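Local coordinates for protein diguanylate cyclase (Xanthomonas campestris pv. campestris, PDB 5H5O) that binds cyclic GMP through its cyclic nucleotide-binding domain and, as part of a longer protein, probably makes cyclic di-GMP from two GTP molecules, at residues G63-E68 with I117-N122. Sequence-based numbering, arbitrary orientation.
Sequences GEFFGE and IVRVVN. With PCG (cyclic guanosine monophosphate), chain C.
The ribose hydroxyl O2' of cyclic GMP is gripped from three directions. It gives its proton to Glu-68 OE1, 2.5 Å from O2'. The backbone N of Gly-67 donates to O2' at 2.7 Å. Arg-119 NH2 adds a weak bond to O2' at 2.9 Å. The same NH2 forms a salt bridge to Glu-68 OE2 at 2.8 Å, so the carboxylate bridges the hydroxyl through OE1 and the guanidinium through OE2. The carboxylate and guanidinium planes stand 74° apart, and the pairing runs through this one nitrogen. Bending at chi3 (66°) turns the tip of Arg-119 toward the ligand, while the CE1 corner of the Phe-65 ring sits over one guanidinium face, offset toward its rim, the planes 21° apart. Val-120 CG2 rests against Glu-68 OE2. This ribose recognition, by a glutamate following a glycine, is characteristic of the phosphate-binding cassette of cyclic nucleotide-binding domains; Arg-119 adds a contribution from helix 106-121, the last helix of this fragment. Arg-78, Ser-79 and Lys-58 also hydrogen-bond the nucleotide. Short strand 65-66, at the edge of a sheet beside strand 39-44, and the start of helix 68-72 meet the end of helix 106-121, whose Phe-112 packs edge-to-face with Phe-65.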
loop_
_atom_site.group_PDB
_atom_site.type_symbol
_atom_site.label_atom_id
_atom_site.label_comp_id
_atom_site.label_asym_id
_atom_site.label_seq_id
_atom_site.Cartn_x
_atom_site.Cartn_y
_atom_site.Cartn_z
ATOM N N GLY A 63 -13.574 7.484 13.098
ATOM C CA GLY A 63 -12.789 7.972 11.975
ATOM C C GLY A 63 -11.569 7.131 11.612
ATOM O O GLY A 63 -10.938 7.358 10.565
ATOM N N GLU A 64 -11.226 6.153 12.449
ATOM C CA GLU A 64 -10.116 5.260 12.117
ATOM C C GLU A 64 -10.587 4.038 11.335
ATOM O O GLU A 64 -11.692 3.531 11.559
ATOM C CB GLU A 64 -9.339 4.847 13.372
ATOM C CG GLU A 64 -8.469 5.961 13.957
ATOM C CD GLU A 64 -7.851 5.575 15.299
ATOM O OE1 GLU A 64 -6.825 4.866 15.297
ATOM O OE2 GLU A 64 -8.399 5.967 16.356
ATOM N N PHE A 65 -9.743 3.569 10.421
ATOM C CA PHE A 65 -10.101 2.465 9.539
ATOM C C PHE A 65 -9.176 1.274 9.709
ATOM O O PHE A 65 -8.061 1.409 10.193
ATOM C CB PHE A 65 -10.100 2.928 8.084
ATOM C CG PHE A 65 -8.729 3.210 7.540
ATOM C CD1 PHE A 65 -7.979 2.198 6.942
ATOM C CD2 PHE A 65 -8.195 4.486 7.602
ATOM C CE1 PHE A 65 -6.714 2.453 6.433
ATOM C CE2 PHE A 65 -6.932 4.752 7.080
ATOM C CZ PHE A 65 -6.190 3.725 6.498
ATOM N N PHE A 66 -9.660 0.101 9.337
ATOM C CA PHE A 66 -8.879 -1.123 9.487
ATOM C C PHE A 66 -9.484 -2.186 8.608
ATOM O O PHE A 66 -10.643 -2.076 8.212
ATOM C CB PHE A 66 -8.866 -1.599 10.945
ATOM C CG PHE A 66 -10.241 -1.912 11.516
ATOM C CD1 PHE A 66 -10.710 -3.218 11.573
ATOM C CD2 PHE A 66 -11.042 -0.905 12.026
ATOM C CE1 PHE A 66 -11.964 -3.516 12.126
ATOM C CE2 PHE A 66 -12.304 -1.193 12.580
ATOM C CZ PHE A 66 -12.761 -2.488 12.638
ATOM N N GLY A 67 -8.707 -3.219 8.305
ATOM C CA GLY A 67 -9.209 -4.303 7.487
ATOM C C GLY A 67 -9.016 -4.113 5.995
ATOM O O GLY A 67 -9.471 -4.947 5.204
ATOM N N GLU A 68 -8.337 -3.031 5.605
ATOM C CA GLU A 68 -8.115 -2.752 4.177
ATOM C C GLU A 68 -7.236 -3.821 3.514
ATOM O O GLU A 68 -7.384 -4.079 2.327
ATOM C CB GLU A 68 -7.578 -1.324 3.940
ATOM C CG GLU A 68 -6.066 -1.100 4.179
ATOM C CD GLU A 68 -5.649 -1.181 5.646
ATOM O OE1 GLU A 68 -6.521 -1.379 6.517
ATOM O OE2 GLU A 68 -4.442 -1.033 5.927
ATOM N N ILE A 117 -0.808 2.846 2.243
ATOM C CA ILE A 117 0.573 2.371 2.115
ATOM C C ILE A 117 1.494 2.962 3.187
ATOM O O ILE A 117 2.248 2.234 3.821
ATOM C CB ILE A 117 1.140 2.687 0.729
ATOM C CG1 ILE A 117 0.492 1.771 -0.303
ATOM C CG2 ILE A 117 2.663 2.496 0.705
ATOM C CD1 ILE A 117 0.576 2.303 -1.726
ATOM N N VAL A 118 1.413 4.276 3.392
ATOM C CA VAL A 118 2.182 4.925 4.439
ATOM C C VAL A 118 1.877 4.297 5.803
ATOM O O VAL A 118 2.792 3.947 6.544
ATOM C CB VAL A 118 1.904 6.433 4.513
ATOM C CG1 VAL A 118 2.672 7.038 5.678
ATOM C CG2 VAL A 118 2.278 7.127 3.191
ATOM N N ARG A 119 0.593 4.129 6.115
ATOM C CA ARG A 119 0.197 3.557 7.396
ATOM C C ARG A 119 0.762 2.142 7.546
ATOM O O ARG A 119 1.342 1.805 8.573
ATOM C CB ARG A 119 -1.333 3.557 7.542
ATOM C CG ARG A 119 -1.836 3.457 8.989
ATOM C CD ARG A 119 -3.266 2.906 9.068
ATOM N NE ARG A 119 -3.320 1.514 8.625
ATOM C CZ ARG A 119 -4.117 0.576 9.133
ATOM N NH1 ARG A 119 -4.964 0.860 10.121
ATOM N NH2 ARG A 119 -4.062 -0.657 8.643
ATOM N N VAL A 120 0.622 1.338 6.499
ATOM C CA VAL A 120 0.992 -0.072 6.543
ATOM C C VAL A 120 2.506 -0.302 6.586
ATOM O O VAL A 120 2.978 -1.237 7.235
ATOM C CB VAL A 120 0.336 -0.847 5.383
ATOM C CG1 VAL A 120 0.871 -2.274 5.297
ATOM C CG2 VAL A 120 -1.176 -0.864 5.584
ATOM N N VAL A 121 3.268 0.547 5.908
ATOM C CA VAL A 121 4.722 0.455 5.987
ATOM C C VAL A 121 5.173 0.842 7.396
ATOM O O VAL A 121 6.186 0.346 7.898
ATOM C CB VAL A 121 5.409 1.301 4.894
ATOM C CG1 VAL A 121 6.909 1.451 5.163
ATOM C CG2 VAL A 121 5.166 0.658 3.538
ATOM N N ASN A 122 4.375 1.682 8.045
ATOM C CA ASN A 122 4.625 2.073 9.424
ATOM C C ASN A 122 3.839 1.226 10.430
ATOM O O ASN A 122 3.534 1.689 11.527
ATOM C CB ASN A 122 4.297 3.555 9.627
ATOM C CG ASN A 122 5.255 4.473 8.893
ATOM O OD1 ASN A 122 6.350 4.066 8.509
ATOM N ND2 ASN A 122 4.845 5.719 8.695
HETATM P PA PCG C . -6.568 -6.936 8.368
HETATM O O1A PCG C . -7.790 -7.013 7.517
HETATM O O2A PCG C . -5.287 -7.709 8.340
HETATM O "O5'" PCG C . -7.198 -7.002 9.511
HETATM C "C5'" PCG C . -6.421 -6.681 10.668
HETATM C "C4'" PCG C . -6.052 -5.238 10.448
HETATM O "O4'" PCG C . -5.243 -4.539 11.358
HETATM C "C3'" PCG C . -5.386 -5.034 9.122
HETATM O "O3'" PCG C . -6.247 -5.549 8.072
HETATM C "C2'" PCG C . -5.116 -3.556 9.195
HETATM O "O2'" PCG C . -6.125 -2.695 8.664
HETATM C "C1'" PCG C . -4.995 -3.300 10.706
HETATM N N9 PCG C . -3.722 -2.976 11.434
HETATM C C8 PCG C . -3.591 -1.995 12.334
HETATM N N7 PCG C . -2.339 -1.932 12.820
HETATM C C5 PCG C . -1.631 -2.882 12.237
HETATM C C6 PCG C . -0.225 -3.361 12.296
HETATM O O6 PCG C . 0.575 -2.801 13.053
HETATM N N1 PCG C . 0.149 -4.408 11.509
HETATM C C2 PCG C . -0.719 -5.028 10.675
HETATM N N2 PCG C . -0.287 -6.060 9.921
HETATM N N3 PCG C . -2.044 -4.637 10.568
HETATM C C4 PCG C . -2.533 -3.591 11.311
#